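Local coordinates for hypothetical 11.0 kDa protein (PDB 1TBX) that probably acts as a homodimeric winged-helix transcription factor that recognises a palindromic or pseudo-palindromic DNA target, at residues P5-E10 with K81-T86; L14-D19 with K30-E35; I23-L28 with V56-E61. All coordinates share one frame; numbering follows the deposited sequence.

Interaction 1: residues P5-E10 with K81-T86; sequences PFFYPE and KTAIET
Phe7 lays its ring against Ala83 and Ile84 in a small, buried contact of mainly apolar character, which pins the N-terminal arm to the long C-terminal helix 71-94 of the winged-helix subunit. The main element is a CH-pi interaction: Ile84 CG1 stands 3.6 Å from the centroid of the Phe7 ring, only 3° off its normal, almost exactly over the middle of one face. The opposite face is met by Phe6 CB, which lies nearer the rim. Phe7 CG is anti to the carbonyl carbon (chi1 -42°), and this turn carries the ring to the helix.

Van der Waals contacts complete the seat. Phe7 CE2 touches Ala83 CB at 3.9 Å, while Phe7 CZ reaches the helix backbone at Ile84 N, 3.7 Å away.

Within the helix, Thr82 O accepts from Thr86 N and from Thr86 OG1 (2.6 Å to the latter), the two donors arriving from opposite faces of the carbonyl plane.

The same arm reaches the second subunit of the homodimer: Phe6 meets Phe55 and Phe76 of that subunit edge-to-face, and Tyr8 stacks on its Tyr8. Within the chain, Ile84 also packs on Phe36 and on Ala15 of helix 9-17.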
ATOM      1  N   PRO A   5      -3.853  -7.603  -1.584  1.00 33.94           N
ATOM      2  CA  PRO A   5      -2.414  -7.223  -1.505  1.00 35.38           C
ATOM      3  C   PRO A   5      -2.496  -5.722  -1.696  1.00 38.13           C
ATOM      4  O   PRO A   5      -3.379  -5.321  -2.459  1.00 46.89           O
ATOM      5  CB  PRO A   5      -1.817  -7.889  -2.732  1.00 36.83           C
ATOM      6  CG  PRO A   5      -2.939  -8.737  -3.345  1.00 31.90           C
ATOM      7  CD  PRO A   5      -4.223  -8.223  -2.872  1.00 26.88           C
ATOM      8  N   PHE A   6      -1.718  -4.831  -1.126  1.00 36.55           N
ATOM      9  CA  PHE A   6      -0.328  -4.664  -0.993  1.00 30.28           C
ATOM     10  C   PHE A   6      -0.573  -3.495  -0.003  1.00 35.57           C
ATOM     11  O   PHE A   6       0.344  -2.965   0.644  1.00 39.83           O
ATOM     12  CB  PHE A   6       0.142  -3.961  -2.266  1.00 22.02           C
ATOM     13  CG  PHE A   6       0.679  -4.878  -3.334  1.00 26.21           C
ATOM     14  CD1 PHE A   6      -0.173  -5.594  -4.157  1.00 26.14           C
ATOM     15  CD2 PHE A   6       2.052  -5.000  -3.541  1.00 22.84           C
ATOM     16  CE1 PHE A   6       0.330  -6.450  -5.147  1.00 26.44           C
ATOM     17  CE2 PHE A   6       2.547  -5.833  -4.519  1.00 24.33           C
ATOM     18  CZ  PHE A   6       1.678  -6.562  -5.332  1.00 23.51           C
ATOM     19  N   PHE A   7      -1.852  -3.069   0.033  1.00 34.91           N
ATOM     20  CA  PHE A   7      -2.377  -1.979   0.845  1.00 29.62           C
ATOM     21  C   PHE A   7      -3.303  -2.516   1.916  1.00 31.35           C
ATOM     22  O   PHE A   7      -4.160  -3.361   1.676  1.00 32.04           O
ATOM     23  CB  PHE A   7      -3.193  -0.998  -0.012  1.00 30.36           C
ATOM     24  CG  PHE A   7      -2.565  -0.678  -1.344  1.00 29.88           C
ATOM     25  CD1 PHE A   7      -2.967  -1.354  -2.489  1.00 26.07           C
ATOM     26  CD2 PHE A   7      -1.548   0.265  -1.449  1.00 23.32           C
ATOM     27  CE1 PHE A   7      -2.386  -1.068  -3.744  1.00 27.44           C
ATOM     28  CE2 PHE A   7      -0.950   0.548  -2.705  1.00 26.64           C
ATOM     29  CZ  PHE A   7      -1.377  -0.125  -3.855  1.00 22.76           C
ATOM     30  N   TYR A   8      -3.123  -2.006   3.115  1.00 28.20           N
ATOM     31  CA  TYR A   8      -4.045  -2.245   4.187  1.00 28.84           C
ATOM     32  C   TYR A   8      -5.285  -1.370   3.989  1.00 28.58           C
ATOM     33  O   TYR A   8      -5.280  -0.462   3.144  1.00 33.56           O
ATOM     34  CB  TYR A   8      -3.365  -1.848   5.476  1.00 28.81           C
ATOM     35  CG  TYR A   8      -2.482  -2.892   6.087  1.00 36.36           C
ATOM     36  CD1 TYR A   8      -1.089  -2.859   5.913  1.00 41.60           C
ATOM     37  CD2 TYR A   8      -3.014  -3.886   6.876  1.00 35.02           C
ATOM     38  CE1 TYR A   8      -0.272  -3.796   6.521  1.00 36.22           C
ATOM     39  CE2 TYR A   8      -2.216  -4.816   7.471  1.00 38.51           C
ATOM     40  CZ  TYR A   8      -0.850  -4.779   7.300  1.00 39.46           C
ATOM     41  OH  TYR A   8      -0.083  -5.746   7.934  1.00 41.52           O
ATOM     42  N   PRO A   9      -6.346  -1.622   4.761  1.00 27.13           N
ATOM     43  CA  PRO A   9      -7.569  -0.806   4.663  1.00 26.00           C
ATOM     44  C   PRO A   9      -7.380   0.687   4.877  1.00 28.80           C
ATOM     45  O   PRO A   9      -7.957   1.505   4.144  1.00 29.31           O
ATOM     46  CB  PRO A   9      -8.460  -1.395   5.730  1.00 23.79           C
ATOM     47  CG  PRO A   9      -8.051  -2.850   5.685  1.00 25.56           C
ATOM     48  CD  PRO A   9      -6.504  -2.755   5.698  1.00 18.63           C
ATOM     49  N   GLU A  10      -6.573   1.043   5.859  1.00 26.95           N
ATOM     50  CA  GLU A  10      -6.291   2.437   6.146  1.00 22.71           C
ATOM     51  C   GLU A  10      -5.799   3.155   4.888  1.00 28.01           C
ATOM     52  O   GLU A  10      -6.182   4.308   4.608  1.00 25.59           O
ATOM     53  CB  GLU A  10      -5.248   2.421   7.228  1.00 24.77           C
ATOM     54  CG  GLU A  10      -5.126   1.001   7.780  1.00 32.98           C
ATOM     55  CD  GLU A  10      -3.694   0.544   7.867  1.00 36.14           C
ATOM     56  OE1 GLU A  10      -2.834   1.355   7.535  1.00 51.72           O
ATOM     57  OE2 GLU A  10      -3.400  -0.602   8.282  1.00 42.93           O
ATOM     58  N   LYS A  81      -3.221   7.332  -3.621  1.00 29.15           N
ATOM     59  CA  LYS A  81      -4.193   7.241  -4.715  1.00 30.50           C
ATOM     60  C   LYS A  81      -3.501   6.770  -5.986  1.00 28.98           C
ATOM     61  O   LYS A  81      -4.035   5.915  -6.721  1.00 30.25           O
ATOM     62  CB  LYS A  81      -4.859   8.609  -4.967  1.00 30.97           C
ATOM     63  CG  LYS A  81      -5.933   8.650  -6.066  1.00 40.79           C
ATOM     64  CD  LYS A  81      -7.404   8.447  -5.563  1.00 51.70           C
ATOM     65  CE  LYS A  81      -7.862   6.891  -5.496  1.00 50.91           C
ATOM     66  NZ  LYS A  81      -9.271   6.520  -5.966  1.00 42.61           N
ATOM     67  N   THR A  82      -2.322   7.345  -6.230  1.00 25.80           N
ATOM     68  CA  THR A  82      -1.526   7.109  -7.428  1.00 26.33           C
ATOM     69  C   THR A  82      -1.048   5.632  -7.461  1.00 27.50           C
ATOM     70  O   THR A  82      -1.199   4.951  -8.462  1.00 27.84           O
ATOM     71  CB  THR A  82      -0.365   8.255  -7.566  1.00 25.68           C
ATOM     72  OG1 THR A  82       0.598   7.936  -8.568  1.00 33.43           O
ATOM     73  CG2 THR A  82       0.546   8.337  -6.418  1.00 25.33           C
ATOM     74  N   ALA A  83      -0.535   5.151  -6.329  1.00 24.30           N
ATOM     75  CA  ALA A  83      -0.240   3.750  -6.098  1.00 22.83           C
ATOM     76  C   ALA A  83      -1.439   2.775  -6.327  1.00 23.23           C
ATOM     77  O   ALA A  83      -1.341   1.874  -7.179  1.00 23.15           O
ATOM     78  CB  ALA A  83       0.367   3.576  -4.727  1.00 17.13           C
ATOM     79  N   ILE A  84      -2.558   2.956  -5.609  1.00 21.18           N
ATOM     80  CA  ILE A  84      -3.765   2.119  -5.806  1.00 22.97           C
ATOM     81  C   ILE A  84      -4.309   2.189  -7.231  1.00 25.84           C
ATOM     82  O   ILE A  84      -4.688   1.170  -7.840  1.00 27.36           O
ATOM     83  CB  ILE A  84      -4.870   2.519  -4.825  1.00 28.63           C
ATOM     84  CG1 ILE A  84      -4.464   2.134  -3.398  1.00 29.18           C
ATOM     85  CG2 ILE A  84      -6.214   1.881  -5.223  1.00 23.02           C
ATOM     86  CD1 ILE A  84      -4.904   3.097  -2.373  1.00 32.75           C
ATOM     87  N   GLU A  85      -4.330   3.393  -7.771  1.00 23.45           N
ATOM     88  CA  GLU A  85      -4.783   3.578  -9.123  1.00 23.55           C
ATOM     89  C   GLU A  85      -3.933   2.826 -10.140  1.00 24.58           C
ATOM     90  O   GLU A  85      -4.470   2.270 -11.111  1.00 23.57           O
ATOM     91  CB  GLU A  85      -4.819   5.051  -9.422  1.00 17.61           C
ATOM     92  CG  GLU A  85      -5.814   5.364 -10.491  1.00 29.68           C
ATOM     93  CD  GLU A  85      -7.259   5.275  -9.991  1.00 40.90           C
ATOM     94  OE1 GLU A  85      -7.483   5.401  -8.731  1.00 37.81           O
ATOM     95  OE2 GLU A  85      -8.161   5.087 -10.882  1.00 42.88           O
ATOM     96  N   THR A  86      -2.610   2.829  -9.914  1.00 21.45           N
ATOM     97  CA  THR A  86      -1.681   2.192 -10.807  1.00 20.36           C
ATOM     98  C   THR A  86      -1.920   0.709 -10.642  1.00 20.56           C
ATOM     99  O   THR A  86      -1.961  -0.029 -11.614  1.00 20.72           O
ATOM    100  CB  THR A  86      -0.227   2.565 -10.408  1.00 25.13           C
ATOM    101  OG1 THR A  86      -0.040   3.978 -10.548  1.00 24.61           O
ATOM    102  CG2 THR A  86       0.820   1.926 -11.372  1.00 15.05           C
TER

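Interaction 2: residues L14-D19 with K30-E35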
ATOM      1  N   LEU A  14      -8.070   5.936   3.071  1.00 23.68           N
ATOM      2  CA  LEU A  14      -7.437   7.234   2.902  1.00 24.74           C
ATOM      3  C   LEU A  14      -7.439   7.752   1.439  1.00 27.91           C
ATOM      4  O   LEU A  14      -7.812   8.902   1.163  1.00 26.44           O
ATOM      5  CB  LEU A  14      -6.008   7.179   3.473  1.00 27.60           C
ATOM      6  CG  LEU A  14      -5.418   8.552   3.794  1.00 29.11           C
ATOM      7  CD1 LEU A  14      -6.409   9.306   4.657  1.00 23.89           C
ATOM      8  CD2 LEU A  14      -4.021   8.450   4.448  1.00 23.90           C
ATOM      9  N   ALA A  15      -7.013   6.900   0.511  1.00 26.89           N
ATOM     10  CA  ALA A  15      -6.948   7.240  -0.905  1.00 25.17           C
ATOM     11  C   ALA A  15      -8.314   7.656  -1.398  1.00 27.88           C
ATOM     12  O   ALA A  15      -8.452   8.652  -2.088  1.00 34.09           O
ATOM     13  CB  ALA A  15      -6.480   6.051  -1.694  1.00 22.52           C
ATOM     14  N   TYR A  16      -9.338   6.902  -1.020  1.00 27.22           N
ATOM     15  CA  TYR A  16     -10.678   7.166  -1.519  1.00 25.41           C
ATOM     16  C   TYR A  16     -11.279   8.467  -1.008  1.00 26.16           C
ATOM     17  O   TYR A  16     -12.134   9.084  -1.669  1.00 27.09           O
ATOM     18  CB  TYR A  16     -11.574   5.979  -1.228  1.00 26.40           C
ATOM     19  CG  TYR A  16     -11.412   4.979  -2.325  1.00 33.71           C
ATOM     20  CD1 TYR A  16     -10.240   4.193  -2.441  1.00 33.18           C
ATOM     21  CD2 TYR A  16     -12.394   4.862  -3.320  1.00 36.01           C
ATOM     22  CE1 TYR A  16     -10.095   3.285  -3.520  1.00 36.54           C
ATOM     23  CE2 TYR A  16     -12.267   3.960  -4.389  1.00 31.09           C
ATOM     24  CZ  TYR A  16     -11.135   3.181  -4.488  1.00 37.76           C
ATOM     25  OH  TYR A  16     -11.068   2.328  -5.566  1.00 36.73           O
ATOM     26  N   LEU A  17     -10.824   8.897   0.161  1.00 24.41           N
ATOM     27  CA  LEU A  17     -11.342  10.119   0.744  1.00 24.43           C
ATOM     28  C   LEU A  17     -10.862  11.340  -0.064  1.00 29.61           C
ATOM     29  O   LEU A  17     -11.568  12.361  -0.177  1.00 28.32           O
ATOM     30  CB  LEU A  17     -10.902  10.228   2.199  1.00 23.46           C
ATOM     31  CG  LEU A  17     -11.425  11.404   2.998  1.00 21.21           C
ATOM     32  CD1 LEU A  17     -12.903  11.560   2.723  1.00 20.38           C
ATOM     33  CD2 LEU A  17     -11.163  11.160   4.456  1.00 22.25           C
ATOM     34  N   TYR A  18      -9.660  11.221  -0.623  1.00 25.79           N
ATOM     35  CA  TYR A  18      -9.137  12.303  -1.365  1.00 27.15           C
ATOM     36  C   TYR A  18     -10.136  12.649  -2.444  1.00 29.98           C
ATOM     37  O   TYR A  18     -10.661  11.778  -3.132  1.00 37.33           O
ATOM     38  CB  TYR A  18      -7.755  12.010  -1.941  1.00 25.28           C
ATOM     39  CG  TYR A  18      -7.185  13.261  -2.596  1.00 24.98           C
ATOM     40  CD1 TYR A  18      -6.508  14.224  -1.835  1.00 21.10           C
ATOM     41  CD2 TYR A  18      -7.362  13.512  -3.975  1.00 21.87           C
ATOM     42  CE1 TYR A  18      -5.993  15.397  -2.425  1.00 25.34           C
ATOM     43  CE2 TYR A  18      -6.823  14.670  -4.584  1.00 23.01           C
ATOM     44  CZ  TYR A  18      -6.151  15.624  -3.801  1.00 25.74           C
ATOM     45  OH  TYR A  18      -5.640  16.804  -4.378  1.00 28.87           O
ATOM     46  N   ASP A  19     -10.405  13.943  -2.554  1.00 31.51           N
ATOM     47  CA  ASP A  19     -11.411  14.433  -3.451  1.00 40.95           C
ATOM     48  C   ASP A  19     -12.864  14.092  -3.090  1.00 39.22           C
ATOM     49  O   ASP A  19     -13.783  14.450  -3.863  1.00 38.27           O
ATOM     50  CB  ASP A  19     -11.136  13.886  -4.878  1.00 47.12           C
ATOM     51  CG  ASP A  19     -10.614  14.954  -5.834  1.00 52.30           C
ATOM     52  OD1 ASP A  19     -10.850  16.161  -5.574  1.00 49.70           O
ATOM     53  OD2 ASP A  19      -9.935  14.672  -6.859  1.00 59.69           O
ATOM     54  N   LYS A  30     -19.472   2.605   1.266  1.00 26.13           N
ATOM     55  CA  LYS A  30     -20.060   1.995   0.075  1.00 24.34           C
ATOM     56  C   LYS A  30     -19.130   2.060  -1.128  1.00 26.41           C
ATOM     57  O   LYS A  30     -18.963   1.093  -1.865  1.00 33.34           O
ATOM     58  CB  LYS A  30     -21.358   2.649  -0.278  1.00 18.12           C
ATOM     59  CG  LYS A  30     -22.471   2.183   0.580  1.00 17.78           C
ATOM     60  CD  LYS A  30     -23.565   3.188   0.523  1.00 23.18           C
ATOM     61  CE  LYS A  30     -24.721   2.574  -0.261  1.00 35.70           C
ATOM     62  NZ  LYS A  30     -25.517   3.579  -1.029  1.00 39.65           N
ATOM     63  N   LYS A  31     -18.498   3.194  -1.294  1.00 22.98           N
ATOM     64  CA  LYS A  31     -17.644   3.468  -2.424  1.00 25.97           C
ATOM     65  C   LYS A  31     -16.382   2.582  -2.415  1.00 29.06           C
ATOM     66  O   LYS A  31     -16.037   1.966  -3.426  1.00 28.58           O
ATOM     67  CB  LYS A  31     -17.216   4.918  -2.302  1.00 27.44           C
ATOM     68  CG  LYS A  31     -16.696   5.527  -3.530  1.00 36.29           C
ATOM     69  CD  LYS A  31     -16.677   7.043  -3.366  1.00 40.66           C
ATOM     70  CE  LYS A  31     -18.055   7.642  -3.572  1.00 42.30           C
ATOM     71  NZ  LYS A  31     -18.326   7.856  -5.014  1.00 42.30           N
ATOM     72  N   VAL A  32     -15.695   2.564  -1.274  1.00 26.13           N
ATOM     73  CA  VAL A  32     -14.498   1.778  -1.065  1.00 23.50           C
ATOM     74  C   VAL A  32     -14.864   0.331  -1.363  1.00 28.20           C
ATOM     75  O   VAL A  32     -14.231  -0.355  -2.196  1.00 30.50           O
ATOM     76  CB  VAL A  32     -13.966   1.936   0.400  1.00 22.18           C
ATOM     77  CG1 VAL A  32     -13.035   0.823   0.799  1.00 20.78           C
ATOM     78  CG2 VAL A  32     -13.237   3.272   0.565  1.00 22.34           C
ATOM     79  N   ASN A  33     -15.923  -0.124  -0.710  1.00 27.05           N
ATOM     80  CA  ASN A  33     -16.324  -1.492  -0.808  1.00 24.60           C
ATOM     81  C   ASN A  33     -16.686  -1.978  -2.233  1.00 24.85           C
ATOM     82  O   ASN A  33     -16.416  -3.133  -2.591  1.00 26.12           O
ATOM     83  CB  ASN A  33     -17.434  -1.712   0.174  1.00 19.03           C
ATOM     84  CG  ASN A  33     -17.917  -3.099   0.137  1.00 20.82           C
ATOM     85  OD1 ASN A  33     -17.236  -4.020   0.592  1.00 24.40           O
ATOM     86  ND2 ASN A  33     -19.072  -3.291  -0.478  1.00 17.06           N
ATOM     87  N   ALA A  34     -17.278  -1.078  -3.020  1.00 23.06           N
ATOM     88  CA  ALA A  34     -17.575  -1.264  -4.449  1.00 22.15           C
ATOM     89  C   ALA A  34     -16.341  -1.600  -5.295  1.00 26.81           C
ATOM     90  O   ALA A  34     -16.495  -2.082  -6.407  1.00 32.54           O
ATOM     91  CB  ALA A  34     -18.259   0.006  -5.020  1.00 14.40           C
ATOM     92  N   GLU A  35     -15.135  -1.347  -4.780  1.00 25.30           N
ATOM     93  CA  GLU A  35     -13.905  -1.565  -5.541  1.00 28.39           C
ATOM     94  C   GLU A  35     -12.921  -2.482  -4.848  1.00 29.05           C
ATOM     95  O   GLU A  35     -12.216  -3.227  -5.491  1.00 33.58           O
ATOM     96  CB  GLU A  35     -13.177  -0.245  -5.718  1.00 29.11           C
ATOM     97  CG  GLU A  35     -13.962   0.801  -6.466  1.00 34.29           C
ATOM     98  CD  GLU A  35     -13.279   1.241  -7.734  1.00 31.97           C
ATOM     99  OE1 GLU A  35     -12.316   0.572  -8.169  1.00 50.80           O
ATOM    100  OE2 GLU A  35     -13.714   2.239  -8.319  1.00 34.62           O
TER
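Tyr16 (chi1 -85°) sends its side chain from helix 9-17 across to the C-terminal part of helix 25-33 and on to Glu35, which swings CG anti to its own carbonyl carbon (chi1 -61°) and then bends at chi2, bringing its chain past the phenol. In this winged-helix fold the two segments belong to the first two helices of the helical core, and Tyr16 is the residue through which they meet. Their backbones come closest at Tyr16 and Val32, whose CA atoms are 6.6 Å apart.

The buried half of the contact is apolar. Val32 CG2 packs on Tyr16 CB at 3.6 Å and also touches Tyr16 CG, where the ring joins CB. Further out, Lys31 contributes its aliphatic part: CG lies at the ring edge, near the ring plane, 4.4 Å from Tyr16 CD2, after which the chain leads away and its amine ends far from the ring.

Glu35 sits at the phenol end, on the more exposed side. Its CB and CG lie beside Tyr16 CZ and OH, and its carboxylate plane is turned 66° from the ring.

Other groups enclose the same tyrosine: Lys81 of helix 71-94 makes a cation-pi contact with it, and Phe36 and Lys88 pack on it. Lys88 also touches Glu35, so the long C-terminal helix borders this helix pair. Tyr16 OH and Glu35 OE1 are 3.4 Å apart, but the angle is too poor for a hydrogen bond.

Interaction 3: residues I23-L28 with V56-E61; sequences IATYDL and VKERQE
Thr25 OG1 is held by two oxygens, one from each strand of the hairpin: it donates a hydrogen bond of 2.7 Å to Glu58 OE1, and it is also hydrogen-bonded to Lys65 O. Since a hydroxyl carries a single hydrogen, the two acceptors may share it. Together the two bonds tie the start of helix 25-33 to both strands of the beta-hairpin that forms the wing of this winged-helix domain.

Glu58 reaches the threonine by being stretched out. Its CG is anti to the backbone N (chi1 -179°) and the chain stays extended beyond it, so that the carboxylate is carried from strand 56-61 to the helix start although the CA atoms of Thr25 and Glu58 are 8.1 Å apart. The two side chains meet at about a right angle. The other oxygen, OE2, has a long and weak ion pair with Lys47 of helix 40-52, which may add a little to holding the carboxylate in place.

Thr25 is buried, packing also on Tyr44 and Lys47 of helix 40-52 and on Leu67 of strand 64-69. Backbone hydrogen bonds join Ile23 to Leu67 and Thr25 to Lys65, so the chain leading into the helix runs beside strand 64-69, on the side away from strand 56-61, as the short first strand does in winged-helix proteins.

Glu58 OE1 receives the hydroxyl on its anti side, 16° out of the carboxylate plane, and the same oxygen rests against the carbons of the threonine, 3.6 Å from both Thr25 CB and Thr25 CG2.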
ATOM      1  N   ILE A  23     -18.035  13.654   2.366  1.00 31.05           N
ATOM      2  CA  ILE A  23     -18.816  12.443   2.168  1.00 30.29           C
ATOM      3  C   ILE A  23     -19.258  11.943   3.539  1.00 28.66           C
ATOM      4  O   ILE A  23     -18.472  11.950   4.485  1.00 25.33           O
ATOM      5  CB  ILE A  23     -17.988  11.388   1.396  1.00 27.25           C
ATOM      6  CG1 ILE A  23     -18.832  10.138   1.101  1.00 29.79           C
ATOM      7  CG2 ILE A  23     -16.707  11.021   2.162  1.00 30.70           C
ATOM      8  CD1 ILE A  23     -18.604   9.515  -0.309  1.00 20.18           C
ATOM      9  N   ALA A  24     -20.520  11.560   3.659  1.00 26.98           N
ATOM     10  CA  ALA A  24     -20.934  10.846   4.852  1.00 23.53           C
ATOM     11  C   ALA A  24     -20.119   9.553   4.926  1.00 24.52           C
ATOM     12  O   ALA A  24     -20.015   8.805   3.952  1.00 24.72           O
ATOM     13  CB  ALA A  24     -22.418  10.544   4.823  1.00 19.28           C
ATOM     14  N   THR A  25     -19.517   9.328   6.093  1.00 25.62           N
ATOM     15  CA  THR A  25     -18.723   8.149   6.421  1.00 23.07           C
ATOM     16  C   THR A  25     -19.244   6.836   5.808  1.00 24.21           C
ATOM     17  O   THR A  25     -18.504   6.140   5.123  1.00 26.25           O
ATOM     18  CB  THR A  25     -18.622   8.070   7.950  1.00 26.78           C
ATOM     19  OG1 THR A  25     -17.975   9.257   8.457  1.00 25.40           O
ATOM     20  CG2 THR A  25     -17.745   6.902   8.389  1.00 29.47           C
ATOM     21  N   TYR A  26     -20.506   6.513   6.006  1.00 24.61           N
ATOM     22  CA  TYR A  26     -21.027   5.277   5.436  1.00 25.77           C
ATOM     23  C   TYR A  26     -21.052   5.272   3.903  1.00 26.16           C
ATOM     24  O   TYR A  26     -20.856   4.216   3.277  1.00 23.38           O
ATOM     25  CB  TYR A  26     -22.394   4.870   6.017  1.00 26.58           C
ATOM     26  CG  TYR A  26     -22.814   3.512   5.540  1.00 28.79           C
ATOM     27  CD1 TYR A  26     -22.239   2.349   6.079  1.00 29.48           C
ATOM     28  CD2 TYR A  26     -23.756   3.381   4.523  1.00 29.66           C
ATOM     29  CE1 TYR A  26     -22.618   1.080   5.630  1.00 29.33           C
ATOM     30  CE2 TYR A  26     -24.140   2.126   4.061  1.00 32.26           C
ATOM     31  CZ  TYR A  26     -23.565   0.978   4.612  1.00 34.94           C
ATOM     32  OH  TYR A  26     -23.971  -0.262   4.155  1.00 38.53           O
ATOM     33  N   ASP A  27     -21.285   6.427   3.293  1.00 24.66           N
ATOM     34  CA  ASP A  27     -21.154   6.465   1.839  1.00 27.73           C
ATOM     35  C   ASP A  27     -19.737   6.221   1.398  1.00 27.91           C
ATOM     36  O   ASP A  27     -19.531   5.620   0.341  1.00 31.49           O
ATOM     37  CB  ASP A  27     -21.674   7.752   1.214  1.00 23.74           C
ATOM     38  CG  ASP A  27     -23.160   7.836   1.303  1.00 31.69           C
ATOM     39  OD1 ASP A  27     -23.766   6.735   1.406  1.00 30.83           O
ATOM     40  OD2 ASP A  27     -23.794   8.926   1.338  1.00 30.57           O
ATOM     41  N   LEU A  28     -18.759   6.690   2.184  1.00 26.93           N
ATOM     42  CA  LEU A  28     -17.370   6.412   1.843  1.00 25.25           C
ATOM     43  C   LEU A  28     -17.169   4.914   1.925  1.00 26.59           C
ATOM     44  O   LEU A  28     -16.546   4.333   1.060  1.00 24.98           O
ATOM     45  CB  LEU A  28     -16.367   7.140   2.733  1.00 26.75           C
ATOM     46  CG  LEU A  28     -14.896   6.789   2.400  1.00 27.71           C
ATOM     47  CD1 LEU A  28     -14.442   7.381   1.034  1.00 22.59           C
ATOM     48  CD2 LEU A  28     -13.863   7.126   3.502  1.00 19.34           C
ATOM     49  N   VAL A  56      -7.335  12.071   9.296  1.00 24.19           N
ATOM     50  CA  VAL A  56      -8.737  12.303   8.929  1.00 19.64           C
ATOM     51  C   VAL A  56      -9.465  12.940  10.096  1.00 22.38           C
ATOM     52  O   VAL A  56      -9.145  12.671  11.265  1.00 21.00           O
ATOM     53  CB  VAL A  56      -9.419  10.956   8.604  1.00 19.57           C
ATOM     54  CG1 VAL A  56     -10.930  11.055   8.534  1.00 17.13           C
ATOM     55  CG2 VAL A  56      -8.865  10.371   7.304  1.00 24.15           C
ATOM     56  N   LYS A  57     -10.446  13.781   9.785  1.00 21.28           N
ATOM     57  CA  LYS A  57     -11.318  14.335  10.816  1.00 24.81           C
ATOM     58  C   LYS A  57     -12.753  13.910  10.543  1.00 25.54           C
ATOM     59  O   LYS A  57     -13.178  13.881   9.403  1.00 27.01           O
ATOM     60  CB  LYS A  57     -11.187  15.865  10.903  1.00 24.57           C
ATOM     61  CG  LYS A  57     -10.151  16.333  11.959  1.00 29.04           C
ATOM     62  CD  LYS A  57      -9.524  17.745  11.675  1.00 31.42           C
ATOM     63  CE  LYS A  57      -8.413  18.139  12.720  1.00 32.86           C
ATOM     64  NZ  LYS A  57      -8.508  19.542  13.302  1.00 34.30           N
ATOM     65  N   GLU A  58     -13.494  13.542  11.580  1.00 26.62           N
ATOM     66  CA  GLU A  58     -14.900  13.269  11.383  1.00 29.46           C
ATOM     67  C   GLU A  58     -15.785  14.279  12.111  1.00 31.80           C
ATOM     68  O   GLU A  58     -15.691  14.390  13.337  1.00 35.93           O
ATOM     69  CB  GLU A  58     -15.244  11.863  11.847  1.00 31.13           C
ATOM     70  CG  GLU A  58     -16.715  11.496  11.656  1.00 32.09           C
ATOM     71  CD  GLU A  58     -16.955  10.045  11.959  1.00 36.51           C
ATOM     72  OE1 GLU A  58     -17.531   9.334  11.094  1.00 40.53           O
ATOM     73  OE2 GLU A  58     -16.528   9.620  13.061  1.00 32.47           O
ATOM     74  N   ARG A  59     -16.649  14.990  11.370  1.00 30.94           N
ATOM     75  CA  ARG A  59     -17.639  15.915  11.968  1.00 24.88           C
ATOM     76  C   ARG A  59     -19.092  15.500  11.725  1.00 23.15           C
ATOM     77  O   ARG A  59     -19.426  14.927  10.678  1.00 24.10           O
ATOM     78  CB  ARG A  59     -17.447  17.346  11.468  1.00 26.56           C
ATOM     79  CG  ARG A  59     -16.003  17.892  11.498  1.00 35.69           C
ATOM     80  CD  ARG A  59     -15.869  19.327  10.957  1.00 39.16           C
ATOM     81  NE  ARG A  59     -15.021  19.404   9.767  1.00 39.15           N
ATOM     82  CZ  ARG A  59     -14.969  20.453   8.937  1.00 47.30           C
ATOM     83  NH1 ARG A  59     -15.720  21.535   9.159  1.00 47.25           N
ATOM     84  NH2 ARG A  59     -14.145  20.429   7.883  1.00 47.42           N
ATOM     85  N   GLN A  60     -19.953  15.772  12.706  1.00 22.53           N
ATOM     86  CA  GLN A  60     -21.400  15.639  12.519  1.00 24.84           C
ATOM     87  C   GLN A  60     -21.923  16.961  11.912  1.00 23.56           C
ATOM     88  O   GLN A  60     -22.109  17.943  12.597  1.00 25.68           O
ATOM     89  CB  GLN A  60     -22.109  15.222  13.824  1.00 23.81           C
ATOM     90  CG  GLN A  60     -23.648  15.240  13.806  1.00 26.99           C
ATOM     91  CD  GLN A  60     -24.309  13.931  13.327  1.00 34.53           C
ATOM     92  OE1 GLN A  60     -23.820  12.817  13.572  1.00 38.49           O
ATOM     93  NE2 GLN A  60     -25.435  14.076  12.649  1.00 35.53           N
ATOM     94  N   GLU A  61     -22.098  16.966  10.598  1.00 25.37           N
ATOM     95  CA  GLU A  61     -22.531  18.135   9.861  1.00 26.84           C
ATOM     96  C   GLU A  61     -23.730  17.746   9.003  1.00 30.58           C
ATOM     97  O   GLU A  61     -23.789  16.614   8.489  1.00 30.51           O
ATOM     98  CB  GLU A  61     -21.417  18.611   8.945  1.00 27.27           C
ATOM     99  CG  GLU A  61     -20.524  19.683   9.539  1.00 27.97           C
ATOM    100  CD  GLU A  61     -19.303  19.938   8.665  1.00 38.05           C
ATOM    101  OE1 GLU A  61     -19.311  19.580   7.436  1.00 33.32           O
ATOM    102  OE2 GLU A  61     -18.324  20.491   9.224  1.00 42.21           O
TER

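How the interactions relate
Interaction 2 lies near the centre of the folded chain, with interactions 1 and 3 on opposite sides of it, about 21 Å apart between centres. Helix 9-17 serves interactions 1 and 2, and helix 25-33 serves interactions 2 and 3. Interaction 1 spans most of the chain, from the N-terminal arm to helix 71-94; the other two fall between its segments and alternate with each other in sequence. Neighbouring contacts touch: Lys81 CD lies against Ala15 O between interactions 1 and 2, and Leu14 and Leu17 pack on Val56 between 2 and 3. Together they connect the dimer-facing arm and long C-terminal helix, through the helical core, to the wing of a probable DNA-binding domain.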